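Local coordinates for Thiol:disulfide interchange protein DsbA (Neisseria meningitidis MC58, PDB 3HZ8), which probably acts as a periplasmic thiol-disulfide oxidoreductase of the DsbA type, passing a redox-active disulfide to substrate proteins through its thioredoxin-like domain, at residues A3-G8 and I178-D183; H49-K54 and S87-N92; T61-W66 and L71-L76; K114-Q119 and K125-A130. The protein carries 1 engineered substitution. All blocks are in the same frame, centred on the assembly; numbering follows the deposited sequence.

Contact 1 of 4, residues A3-G8 and I178-D183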
loop_
_atom_site.group_PDB
_atom_site.type_symbol
_atom_site.label_atom_id
_atom_site.label_comp_id
_atom_site.label_asym_id
_atom_site.label_seq_id
_atom_site.Cartn_x
_atom_site.Cartn_y
_atom_site.Cartn_z
ATOM N N ALA A 3 -9.834 -23.616 12.560
ATOM C CA ALA A 3 -9.256 -23.708 11.217
ATOM C C ALA A 3 -9.813 -22.643 10.266
ATOM O O ALA A 3 -10.989 -22.264 10.351
ATOM C CB ALA A 3 -9.470 -25.106 10.634
ATOM N N GLY A 4 -8.960 -22.165 9.363
ATOM C CA GLY A 4 -9.349 -21.124 8.424
ATOM C C GLY A 4 -9.561 -19.788 9.106
ATOM O O GLY A 4 -8.854 -19.438 10.047
ATOM N N LEU A 5 -10.546 -19.045 8.623
ATOM C CA LEU A 5 -10.818 -17.708 9.129
ATOM C C LEU A 5 -11.472 -17.737 10.496
ATOM O O LEU A 5 -12.493 -18.392 10.688
ATOM C CB LEU A 5 -11.708 -16.970 8.134
ATOM C CG LEU A 5 -11.017 -16.610 6.816
ATOM C CD1 LEU A 5 -12.054 -16.090 5.850
ATOM C CD2 LEU A 5 -9.873 -15.604 7.021
ATOM N N VAL A 6 -10.868 -17.049 11.461
ATOM C CA VAL A 6 -11.459 -16.943 12.785
ATOM C C VAL A 6 -11.481 -15.472 13.184
ATOM O O VAL A 6 -10.439 -14.859 13.408
ATOM C CB VAL A 6 -10.691 -17.801 13.836
ATOM C CG1 VAL A 6 -11.237 -17.562 15.241
ATOM C CG2 VAL A 6 -10.760 -19.289 13.480
ATOM N N GLU A 7 -12.684 -14.905 13.257
ATOM C CA GLU A 7 -12.822 -13.511 13.597
ATOM C C GLU A 7 -12.255 -13.219 14.974
ATOM O O GLU A 7 -12.549 -13.924 15.953
ATOM C CB GLU A 7 -14.280 -13.073 13.509
ATOM C CG GLU A 7 -14.427 -11.563 13.548
ATOM C CD GLU A 7 -15.857 -11.099 13.432
ATOM O OE1 GLU A 7 -16.730 -11.898 13.020
ATOM O OE2 GLU A 7 -16.100 -9.922 13.744
ATOM N N GLY A 8 -11.434 -12.174 15.045
ATOM C CA GLY A 8 -10.758 -11.785 16.276
ATOM C C GLY A 8 -9.405 -12.450 16.448
ATOM O O GLY A 8 -8.640 -12.073 17.350
ATOM N N ILE A 178 -5.047 -13.581 3.431
ATOM C CA ILE A 178 -5.515 -12.748 2.315
ATOM C C ILE A 178 -6.306 -13.586 1.310
ATOM O O ILE A 178 -7.392 -13.188 0.888
ATOM C CB ILE A 178 -4.343 -11.998 1.625
ATOM C CG1 ILE A 178 -3.791 -10.916 2.571
ATOM C CG2 ILE A 178 -4.785 -11.363 0.268
ATOM C CD1 ILE A 178 -2.489 -10.294 2.135
ATOM N N ASP A 179 -5.767 -14.746 0.934
ATOM C CA ASP A 179 -6.445 -15.615 -0.033
ATOM C C ASP A 179 -7.825 -16.056 0.449
ATOM O O ASP A 179 -8.783 -16.070 -0.332
ATOM C CB ASP A 179 -5.581 -16.836 -0.334
ATOM C CG ASP A 179 -4.308 -16.485 -1.100
ATOM O OD1 ASP A 179 -4.199 -15.338 -1.601
ATOM O OD2 ASP A 179 -3.431 -17.376 -1.206
ATOM N N LEU A 180 -7.916 -16.447 1.719
ATOM C CA LEU A 180 -9.190 -16.870 2.305
ATOM C C LEU A 180 -10.173 -15.713 2.352
ATOM O O LEU A 180 -11.358 -15.890 2.034
ATOM C CB LEU A 180 -8.992 -17.461 3.714
ATOM C CG LEU A 180 -8.197 -18.766 3.854
ATOM C CD1 LEU A 180 -7.980 -19.063 5.324
ATOM C CD2 LEU A 180 -8.973 -19.880 3.185
ATOM N N LEU A 181 -9.690 -14.533 2.751
ATOM C CA LEU A 181 -10.546 -13.348 2.777
ATOM C C LEU A 181 -11.019 -12.966 1.389
ATOM O O LEU A 181 -12.173 -12.582 1.210
ATOM C CB LEU A 181 -9.834 -12.168 3.431
ATOM C CG LEU A 181 -9.639 -12.276 4.942
ATOM C CD1 LEU A 181 -8.742 -11.145 5.456
ATOM C CD2 LEU A 181 -10.973 -12.285 5.669
ATOM N N ALA A 182 -10.142 -13.101 0.401
ATOM C CA ALA A 182 -10.506 -12.791 -0.986
ATOM C C ALA A 182 -11.644 -13.670 -1.507
ATOM O O ALA A 182 -12.543 -13.186 -2.210
ATOM C CB ALA A 182 -9.298 -12.892 -1.879
ATOM N N ASP A 183 -11.598 -14.958 -1.162
ATOM C CA ASP A 183 -12.675 -15.892 -1.501
ATOM C C ASP A 183 -13.970 -15.520 -0.766
ATOM O O ASP A 183 -15.054 -15.530 -1.361
ATOM C CB ASP A 183 -12.249 -17.335 -1.198
ATOM C CG ASP A 183 -13.380 -18.336 -1.387
ATOM O OD1 ASP A 183 -13.782 -18.575 -2.541
ATOM O OD2 ASP A 183 -13.865 -18.876 -0.374
#
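The N-terminal arm of this thioredoxin-fold chain, just ahead of strand 11-13, lies across the C-terminal helix 171-191, and Leu5 makes most of the contact, resting on Leu180 and Leu181. Leu5 points its CB at the helix, and with CG anti to its own carbonyl carbon (chi1 -69°) that atom is set against Leu180 CB. Leu5 CG sits 3.8 Å from Leu180 CB, and the two leucines lie alongside each other, pointing opposite ways. From there the methyls of Leu5 do the touching: Leu5 CD2 comes to 3.7 Å from Leu181 CD2, while Leu5 CD1 also lies 3.9 Å from the carbonyl Leu180 O. Leu180 CD1 reaches back along the arm to Gly4 CA at 4.0 Å, where the positive phi of Gly4 (70°) turns the chain. Beneath, Leu181 continues onto Tyr11 of strand 11-13 and onto Tyr164 and Val166. Asn10 holds the arm's backbone from its own side, bonding Gly4 O and Val6 N. No hydrogen bond crosses between 3-8 and 178-183, and the contact therefore rests on a small leucine cluster, buried at Leu181 and open to solvent around Leu180.

Contact 2 of 4, residues H49-K54 and S87-N92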
loop_
_atom_site.group_PDB
_atom_site.type_symbol
_atom_site.label_atom_id
_atom_site.label_comp_id
_atom_site.label_asym_id
_atom_site.label_seq_id
_atom_site.Cartn_x
_atom_site.Cartn_y
_atom_site.Cartn_z
ATOM N N HIS A 49 3.442 -12.253 -3.582
ATOM C CA HIS A 49 2.148 -12.903 -3.517
ATOM C C HIS A 49 1.185 -12.306 -4.534
ATOM O O HIS A 49 0.411 -13.026 -5.155
ATOM C CB HIS A 49 1.567 -12.817 -2.104
ATOM C CG HIS A 49 0.404 -13.731 -1.898
ATOM N ND1 HIS A 49 0.515 -15.103 -2.014
ATOM C CD2 HIS A 49 -0.895 -13.475 -1.627
ATOM C CE1 HIS A 49 -0.667 -15.651 -1.796
ATOM N NE2 HIS A 49 -1.542 -14.687 -1.570
ATOM N N ALA A 50 1.240 -10.984 -4.699
ATOM C CA ALA A 50 0.372 -10.290 -5.651
ATOM C C ALA A 50 0.534 -10.791 -7.087
ATOM O O ALA A 50 -0.392 -10.671 -7.891
ATOM C CB ALA A 50 0.589 -8.785 -5.579
ATOM N N LYS A 51 1.698 -11.361 -7.403
ATOM C CA LYS A 51 1.897 -11.961 -8.730
ATOM C C LYS A 51 0.985 -13.165 -8.939
ATOM O O LYS A 51 0.681 -13.508 -10.084
ATOM C CB LYS A 51 3.353 -12.368 -8.953
ATOM C CG LYS A 51 4.355 -11.278 -8.675
ATOM C CD LYS A 51 4.112 -10.049 -9.516
ATOM C CE LYS A 51 5.090 -8.949 -9.180
ATOM N NZ LYS A 51 6.508 -9.378 -9.335
ATOM N N SER A 52 0.556 -13.792 -7.840
ATOM C CA SER A 52 -0.357 -14.951 -7.869
ATOM C C SER A 52 -1.827 -14.569 -7.961
ATOM O O SER A 52 -2.676 -15.438 -8.128
ATOM C CB SER A 52 -0.178 -15.824 -6.610
ATOM O OG SER A 52 -0.976 -15.343 -5.512
ATOM N N PHE A 53 -2.136 -13.282 -7.791
ATOM C CA PHE A 53 -3.524 -12.822 -7.775
ATOM C C PHE A 53 -4.264 -13.227 -9.045
ATOM O O PHE A 53 -3.724 -13.137 -10.149
ATOM C CB PHE A 53 -3.598 -11.295 -7.661
ATOM C CG PHE A 53 -3.354 -10.741 -6.269
ATOM C CD1 PHE A 53 -2.973 -11.549 -5.201
ATOM C CD2 PHE A 53 -3.473 -9.370 -6.051
ATOM C CE1 PHE A 53 -2.734 -10.993 -3.936
ATOM C CE2 PHE A 53 -3.246 -8.820 -4.797
ATOM C CZ PHE A 53 -2.875 -9.632 -3.742
ATOM N N LYS A 54 -5.511 -13.651 -8.872
ATOM C CA LYS A 54 -6.441 -13.832 -9.982
ATOM C C LYS A 54 -6.705 -12.490 -10.658
ATOM O O LYS A 54 -6.418 -11.440 -10.079
ATOM C CB LYS A 54 -7.749 -14.429 -9.464
ATOM C CG LYS A 54 -7.626 -15.860 -8.969
ATOM C CD LYS A 54 -7.140 -16.766 -10.090
ATOM C CE LYS A 54 -6.881 -18.170 -9.590
ATOM N NZ LYS A 54 -5.820 -18.812 -10.400
ATOM N N SER A 87 6.806 -1.115 -12.966
ATOM C CA SER A 87 7.869 -1.671 -12.127
ATOM C C SER A 87 7.871 -1.032 -10.743
ATOM O O SER A 87 8.887 -0.533 -10.266
ATOM C CB SER A 87 9.240 -1.581 -12.806
ATOM O OG SER A 87 9.506 -2.743 -13.572
ATOM N N LYS A 88 6.702 -1.063 -10.112
ATOM C CA LYS A 88 6.520 -0.563 -8.757
ATOM C C LYS A 88 7.404 -1.318 -7.754
ATOM O O LYS A 88 7.896 -0.738 -6.784
ATOM C CB LYS A 88 5.044 -0.673 -8.382
ATOM C CG LYS A 88 4.657 -0.025 -7.066
ATOM C CD LYS A 88 3.161 -0.117 -6.849
ATOM C CE LYS A 88 2.732 0.571 -5.572
ATOM N NZ LYS A 88 1.255 0.561 -5.443
ATOM N N ASP A 89 7.626 -2.609 -7.999
ATOM C CA ASP A 89 8.370 -3.432 -7.051
ATOM C C ASP A 89 9.815 -2.996 -6.869
ATOM O O ASP A 89 10.292 -2.916 -5.736
ATOM C CB ASP A 89 8.264 -4.912 -7.414
ATOM C CG ASP A 89 6.842 -5.415 -7.339
ATOM O OD1 ASP A 89 5.985 -4.704 -6.758
ATOM O OD2 ASP A 89 6.572 -6.516 -7.855
ATOM N N VAL A 90 10.497 -2.715 -7.987
ATOM C CA VAL A 90 11.854 -2.165 -7.989
ATOM C C VAL A 90 11.891 -0.796 -7.292
ATOM O O VAL A 90 12.763 -0.524 -6.480
ATOM C CB VAL A 90 12.393 -2.026 -9.442
ATOM C CG1 VAL A 90 13.862 -1.607 -9.438
ATOM C CG2 VAL A 90 12.201 -3.335 -10.225
ATOM N N ALA A 91 10.926 0.060 -7.640
ATOM C CA ALA A 91 10.843 1.414 -7.055
ATOM C C ALA A 91 10.693 1.362 -5.529
ATOM O O ALA A 91 11.467 1.973 -4.792
ATOM C CB ALA A 91 9.725 2.206 -7.684
ATOM N N ASN A 92 9.716 0.588 -5.057
ATOM C CA ASN A 92 9.506 0.433 -3.629
ATOM C C ASN A 92 10.708 -0.157 -2.927
ATOM O O ASN A 92 11.098 0.305 -1.854
ATOM C CB ASN A 92 8.278 -0.420 -3.376
ATOM C CG ASN A 92 6.999 0.332 -3.617
ATOM O OD1 ASN A 92 6.992 1.560 -3.759
ATOM N ND2 ASN A 92 5.894 -0.396 -3.626
HETATM O O HOH W 1 8.705 -8.088 -8.429
#
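One ion pair makes this contact: Lys51, near the C-terminal end of helix 37-50, meets Asp89 in the first turn of helix 88-101. The salt bridge runs from Lys51 NZ to Asp89 OD2 at 3.2 Å, the two side chains reaching out to meet each other. Bends at chi2 (-58°) and chi4 (57°) carry the end of the lysine across to the carboxylate, and the same curl brings Lys51 CE to 3.1 Å from Asp89 OD2, so the oxygen meets the end of the chain on its flank as well as at the ammonium.

Water adds a second path between the same two atoms. Water 1 accepts from Lys51 NZ at 2.7 Å and donates to Asp89 OD2, closing a small triangle with the ion pair.

Hydrogen bonds within 49-54 shape the turn that carries the lysine. His49 O takes both Ser52 N and Ser52 OG, the hydroxyl at 2.7 Å and in the carbonyl plane, and Phe53 N bonds Ala50 O in a type I turn. The Phe53 ring lies with Ala50 CA over the centre of one face.

The bridge lies at the surface and ties the end region of helix 37-50 to the start of helix 88-101; Ala50 and Phe53 pack on Leu59 of strand 57-63, and Ala91 on Val80 of helix 71-83.

Contact 3 of 4, residues T61-W66 and L71-L76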
loop_
_atom_site.group_PDB
_atom_site.type_symbol
_atom_site.label_atom_id
_atom_site.label_comp_id
_atom_site.label_asym_id
_atom_site.label_seq_id
_atom_site.Cartn_x
_atom_site.Cartn_y
_atom_site.Cartn_z
ATOM N N THR A 61 -2.102 0.383 -2.735
ATOM C CA THR A 61 -1.286 0.837 -1.605
ATOM C C THR A 61 -1.516 2.314 -1.316
ATOM O O THR A 61 -1.720 3.107 -2.236
ATOM C CB THR A 61 0.208 0.527 -1.812
ATOM O OG1 THR A 61 0.699 1.272 -2.927
ATOM C CG2 THR A 61 0.410 -0.955 -2.085
ATOM N N GLU A 62 -1.519 2.662 -0.034
ATOM C CA GLU A 62 -1.719 4.050 0.397
ATOM C C GLU A 62 -0.721 4.355 1.511
ATOM O O GLU A 62 -0.586 3.563 2.455
ATOM C CB GLU A 62 -3.144 4.244 0.930
ATOM C CG GLU A 62 -4.279 3.820 -0.036
ATOM C CD GLU A 62 -4.442 4.747 -1.256
ATOM O OE1 GLU A 62 -3.803 5.821 -1.302
ATOM O OE2 GLU A 62 -5.224 4.401 -2.175
ATOM N N HIS A 63 -0.010 5.474 1.392
ATOM C CA HIS A 63 0.972 5.875 2.414
ATOM C C HIS A 63 0.253 6.654 3.498
ATOM O O HIS A 63 -0.518 7.570 3.193
ATOM C CB HIS A 63 2.058 6.751 1.774
ATOM C CG HIS A 63 3.317 6.882 2.575
ATOM N ND1 HIS A 63 3.396 7.576 3.764
ATOM C CD2 HIS A 63 4.572 6.445 2.315
ATOM C CE1 HIS A 63 4.633 7.513 4.228
ATOM N NE2 HIS A 63 5.373 6.852 3.357
ATOM N N VAL A 64 0.481 6.299 4.762
ATOM C CA VAL A 64 -0.148 7.047 5.857
ATOM C C VAL A 64 0.393 8.481 5.934
ATOM O O VAL A 64 1.517 8.760 5.500
ATOM C CB VAL A 64 0.008 6.349 7.248
ATOM C CG1 VAL A 64 -0.792 5.046 7.278
ATOM C CG2 VAL A 64 1.480 6.140 7.639
ATOM N N VAL A 65 -0.419 9.395 6.471
ATOM C CA VAL A 65 0.040 10.763 6.733
ATOM C C VAL A 65 -0.324 11.096 8.179
ATOM O O VAL A 65 -1.497 11.302 8.501
ATOM C CB VAL A 65 -0.555 11.792 5.736
ATOM C CG1 VAL A 65 -0.086 13.214 6.077
ATOM C CG2 VAL A 65 -0.205 11.409 4.301
ATOM N N TRP A 66 0.691 11.111 9.043
ATOM C CA TRP A 66 0.503 11.262 10.487
ATOM C C TRP A 66 0.995 12.620 10.993
ATOM O O TRP A 66 0.807 12.956 12.154
ATOM C CB TRP A 66 1.248 10.141 11.218
ATOM C CG TRP A 66 0.560 8.810 11.127
ATOM C CD1 TRP A 66 -0.780 8.588 10.950
ATOM C CD2 TRP A 66 1.166 7.517 11.246
ATOM N NE1 TRP A 66 -1.041 7.235 10.941
ATOM C CE2 TRP A 66 0.135 6.554 11.116
ATOM C CE3 TRP A 66 2.485 7.079 11.418
ATOM C CZ2 TRP A 66 0.381 5.182 11.184
ATOM C CZ3 TRP A 66 2.726 5.711 11.509
ATOM C CH2 TRP A 66 1.673 4.776 11.388
ATOM N N LEU A 71 3.467 14.332 4.323
ATOM C CA LEU A 71 2.772 14.490 3.046
ATOM C C LEU A 71 3.709 14.299 1.853
ATOM O O LEU A 71 3.305 13.757 0.847
ATOM C CB LEU A 71 2.033 15.837 2.967
ATOM C CG LEU A 71 1.009 15.998 1.835
ATOM C CD1 LEU A 71 -0.113 14.980 1.951
ATOM C CD2 LEU A 71 0.447 17.415 1.817
ATOM N N THR A 72 4.963 14.737 1.988
ATOM C CA THR A 72 5.952 14.562 0.915
ATOM C C THR A 72 6.181 13.085 0.574
ATOM O O THR A 72 6.308 12.710 -0.603
ATOM C CB THR A 72 7.284 15.264 1.274
ATOM O OG1 THR A 72 7.055 16.679 1.378
ATOM C CG2 THR A 72 8.372 14.987 0.207
ATOM N N LEU A 73 6.196 12.245 1.607
ATOM C CA LEU A 73 6.364 10.813 1.386
ATOM C C LEU A 73 5.139 10.207 0.726
ATOM O O LEU A 73 5.258 9.312 -0.099
ATOM C CB LEU A 73 6.660 10.089 2.707
ATOM C CG LEU A 73 7.992 10.420 3.394
ATOM C CD1 LEU A 73 8.111 9.705 4.752
ATOM C CD2 LEU A 73 9.199 10.113 2.466
ATOM N N ALA A 74 3.954 10.679 1.106
ATOM C CA ALA A 74 2.730 10.255 0.426
ATOM C C ALA A 74 2.726 10.695 -1.050
ATOM O O ALA A 74 2.298 9.925 -1.926
ATOM C CB ALA A 74 1.499 10.757 1.171
ATOM N N ARG A 75 3.222 11.904 -1.339
ATOM C CA ARG A 75 3.343 12.353 -2.727
ATOM C C ARG A 75 4.324 11.483 -3.526
ATOM O O ARG A 75 4.093 11.203 -4.714
ATOM C CB ARG A 75 3.764 13.823 -2.791
ATOM C CG ARG A 75 3.435 14.446 -4.139
ATOM C CD ARG A 75 3.634 15.954 -4.181
ATOM N NE ARG A 75 3.149 16.452 -5.460
ATOM C CZ ARG A 75 3.216 17.720 -5.859
ATOM N NH1 ARG A 75 3.761 18.639 -5.074
ATOM N NH2 ARG A 75 2.739 18.058 -7.058
ATOM N N LEU A 76 5.417 11.066 -2.884
ATOM C CA LEU A 76 6.323 10.073 -3.483
ATOM C C LEU A 76 5.604 8.761 -3.790
ATOM O O LEU A 76 5.777 8.207 -4.878
ATOM C CB LEU A 76 7.534 9.809 -2.581
ATOM C CG LEU A 76 8.509 8.721 -3.049
ATOM C CD1 LEU A 76 8.987 8.961 -4.478
ATOM C CD2 LEU A 76 9.663 8.567 -2.085
#
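His63 and Val65, at and just past the end of strand 57-63, pack on the first turns of helix 71-83, joining the edge strand of the thioredoxin-like sheet to the helical part of the molecule. The tight part is at the histidine. Its CG stands anti to the backbone N (chi1 -162°), which swings the imidazole out over the helix backbone: the peptide between Leu73 and Ala74 covers one ring face, Leu73 C standing over the centre. Leu73 CB comes to 3.5 Å from His63 NE2, the leucine lying aslant to the histidine. At the other end of the histidine, His63 CB rests 3.8 Å from Ala74 CA. His63 ND1 is turned back to its own chain, donating to Val64 O at 2.8 Å along a lone pair and in the ring plane (N-H...O angle 162°).

Val65 starts equally close, with CG2 3.6 Å from Ala74 CB. Toward the start of the helix the fit slackens: Leu71, partly exposed, points its CB away from 61-66, and Val65 CG1 stands 4.1 Å from Leu71 N. Phe32 meets the His63 ring edge-to-face, and Met143 touches His63 and Ala74.

With the ND1 bond fixing its rotation and the helix peptide on its face, the imidazole, near the CxxC cysteines without touching them, should have little freedom to turn; the remaining side-chain contacts are apolar, and no hydrogen bond joins the two segments.

Contact 4 of 4, residues K114-Q119 and K125-A130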
loop_
_atom_site.group_PDB
_atom_site.type_symbol
_atom_site.label_atom_id
_atom_site.label_comp_id
_atom_site.label_asym_id
_atom_site.label_seq_id
_atom_site.Cartn_x
_atom_site.Cartn_y
_atom_site.Cartn_z
ATOM N N LYS A 114 16.425 15.423 -6.224
ATOM C CA LYS A 114 17.766 15.051 -6.681
ATOM C C LYS A 114 17.904 13.530 -6.749
ATOM O O LYS A 114 18.384 12.990 -7.744
ATOM C CB LYS A 114 18.848 15.660 -5.774
ATOM C CG LYS A 114 20.280 15.217 -6.078
ATOM C CD LYS A 114 21.234 15.576 -4.936
ATOM C CE LYS A 114 22.668 15.138 -5.216
ATOM N NZ LYS A 114 22.838 13.658 -5.156
ATOM N N TRP A 115 17.473 12.851 -5.684
ATOM C CA TRP A 115 17.522 11.389 -5.617
ATOM C C TRP A 115 16.730 10.744 -6.767
ATOM O O TRP A 115 17.224 9.836 -7.457
ATOM C CB TRP A 115 17.011 10.913 -4.248
ATOM C CG TRP A 115 17.155 9.433 -4.022
ATOM C CD1 TRP A 115 18.258 8.775 -3.566
ATOM C CD2 TRP A 115 16.149 8.433 -4.238
ATOM N NE1 TRP A 115 18.006 7.422 -3.499
ATOM C CE2 TRP A 115 16.719 7.187 -3.904
ATOM C CE3 TRP A 115 14.822 8.471 -4.680
ATOM C CZ2 TRP A 115 16.002 5.987 -3.994
ATOM C CZ3 TRP A 115 14.113 7.271 -4.785
ATOM C CH2 TRP A 115 14.709 6.053 -4.444
ATOM N N LEU A 116 15.509 11.222 -6.989
ATOM C CA LEU A 116 14.680 10.666 -8.056
ATOM C C LEU A 116 15.352 10.826 -9.420
ATOM O O LEU A 116 15.358 9.894 -10.227
ATOM C CB LEU A 116 13.295 11.304 -8.078
ATOM C CG LEU A 116 12.294 10.819 -7.034
ATOM C CD1 LEU A 116 11.008 11.644 -7.164
ATOM C CD2 LEU A 116 12.009 9.322 -7.223
ATOM N N GLY A 117 15.908 12.009 -9.678
ATOM C CA GLY A 117 16.571 12.259 -10.949
ATOM C C GLY A 117 17.703 11.299 -11.263
ATOM O O GLY A 117 17.998 11.059 -12.429
ATOM N N GLU A 118 18.318 10.747 -10.215
ATOM C CA GLU A 118 19.445 9.825 -10.325
ATOM C C GLU A 118 19.079 8.340 -10.430
ATOM O O GLU A 118 19.944 7.537 -10.721
ATOM C CB GLU A 118 20.396 10.010 -9.137
ATOM C CG GLU A 118 21.066 11.370 -9.110
ATOM C CD GLU A 118 21.569 11.770 -7.734
ATOM O OE1 GLU A 118 21.418 10.993 -6.759
ATOM O OE2 GLU A 118 22.108 12.883 -7.632
ATOM N N GLN A 119 17.816 7.981 -10.205
ATOM C CA GLN A 119 17.410 6.565 -10.271
ATOM C C GLN A 119 17.153 6.090 -11.707
ATOM O O GLN A 119 16.483 6.771 -12.469
ATOM C CB GLN A 119 16.135 6.335 -9.436
ATOM C CG GLN A 119 16.235 6.781 -7.984
ATOM C CD GLN A 119 17.502 6.315 -7.301
ATOM O OE1 GLN A 119 18.259 7.124 -6.741
ATOM N NE2 GLN A 119 17.750 5.003 -7.349
ATOM N N LYS A 125 13.344 9.591 -13.566
ATOM C CA LYS A 125 12.891 10.832 -14.202
ATOM C C LYS A 125 11.377 10.889 -14.404
ATOM O O LYS A 125 10.777 11.950 -14.228
ATOM C CB LYS A 125 13.633 11.099 -15.525
ATOM C CG LYS A 125 15.144 11.273 -15.353
ATOM C CD LYS A 125 15.863 11.632 -16.662
ATOM C CE LYS A 125 15.778 10.529 -17.713
ATOM N NZ LYS A 125 16.626 9.350 -17.370
ATOM N N LYS A 126 10.763 9.752 -14.757
ATOM C CA LYS A 126 9.301 9.702 -14.919
ATOM C C LYS A 126 8.580 9.841 -13.582
ATOM O O LYS A 126 7.551 10.512 -13.506
ATOM C CB LYS A 126 8.836 8.443 -15.666
ATOM C CG LYS A 126 9.065 8.483 -17.193
ATOM C CD LYS A 126 8.382 9.670 -17.868
ATOM C CE LYS A 126 8.266 9.480 -19.395
ATOM N NZ LYS A 126 9.578 9.212 -20.078
ATOM N N VAL A 127 9.134 9.222 -12.541
ATOM C CA VAL A 127 8.582 9.357 -11.188
ATOM C C VAL A 127 8.737 10.805 -10.691
ATOM O O VAL A 127 7.820 11.371 -10.099
ATOM C CB VAL A 127 9.180 8.327 -10.213
ATOM C CG1 VAL A 127 8.681 8.579 -8.787
ATOM C CG2 VAL A 127 8.798 6.900 -10.657
ATOM N N LEU A 128 9.884 11.419 -10.983
ATOM C CA LEU A 128 10.046 12.850 -10.710
ATOM C C LEU A 128 8.968 13.708 -11.401
ATOM O O LEU A 128 8.361 14.566 -10.772
ATOM C CB LEU A 128 11.450 13.318 -11.108
ATOM C CG LEU A 128 11.721 14.809 -10.880
ATOM C CD1 LEU A 128 11.425 15.259 -9.443
ATOM C CD2 LEU A 128 13.155 15.180 -11.308
ATOM N N ALA A 129 8.724 13.454 -12.688
ATOM C CA ALA A 129 7.665 14.162 -13.412
ATOM C C ALA A 129 6.294 13.963 -12.772
ATOM O O ALA A 129 5.516 14.900 -12.663
ATOM C CB ALA A 129 7.637 13.744 -14.885
ATOM N N ALA A 130 6.023 12.730 -12.351
ATOM C CA ALA A 130 4.785 12.422 -11.648
ATOM C C ALA A 130 4.697 13.179 -10.322
ATOM O O ALA A 130 3.628 13.681 -9.976
ATOM C CB ALA A 130 4.650 10.918 -11.417
HETATM O O HOH W 2 15.131 7.991 -15.305
#
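Helix 114-118 and helix 125-130 run roughly antiparallel, 142° between their directions, with axes 7.9 Å apart at closest approach. The backbones come nearest at Gly117 and Lys125, whose CA atoms lie 5.1 Å apart; the preceding residue, Leu116, faces Leu128, about a turn on from Lys125. Such proximity brings Gly117 O near the aliphatic part of Lys125, 4.1 Å from its CG.

Leu116 carries most of the side-chain contact, and its two methyls divide the work. Leu116 CD2 meets Val127 CG1 at 3.8 Å, with the leucine set nearly perpendicular to the valine. Leu116 CD1 instead reaches the helix backbone, 3.9 Å from Leu128 CA, while Leu116 CB and Leu128 CB face each other at 4.1 Å. Leu116 thus reaches both Val127 and the backbone of Leu128. Val127 lies deeper, touching Ala79 and Ala83 of helix 71-83 as well.

Near the loop that joins the helices the contact turns polar. The bends at chi3 and chi4 fold Lys125 back over the start of its own segment, where water 2 accepts from both Lys125 N, at 3.0 Å, and Lys125 NZ; toward Gln119 O the same water makes a weak bond. On the outer surface, Lys114 NZ and Glu118 OE2 form a 2.7 Å salt bridge one turn apart.

Two antiparallel helices joined by a short loop make a helical hairpin, here part of the helical domain that DsbA proteins carry inserted in the thioredoxin fold.

Overall arrangement
The four contacts spread along the molecule from the thioredoxin-like part to the helical part. Contacts 1 and 4 lie at opposite ends, centres about 40 Å apart. Contact 2 links to both neighbours: His49 NE2 reaches Asp179 OD1 of contact 1 at 2.7 Å, and Lys88 NZ reaches Thr61 OG1 of contact 3 at 2.7 Å, probable hydrogen bonds in each case. Contacts 3 and 4 meet where Leu76 CD1 packs 4.1 Å from Leu116 CD2. Along the chain, contact 1 encloses the other three. The redox-active disulfide Cys36-Cys39, at the start of helix 37-50, lies near the His63 side chain of contact 3, which does not touch it.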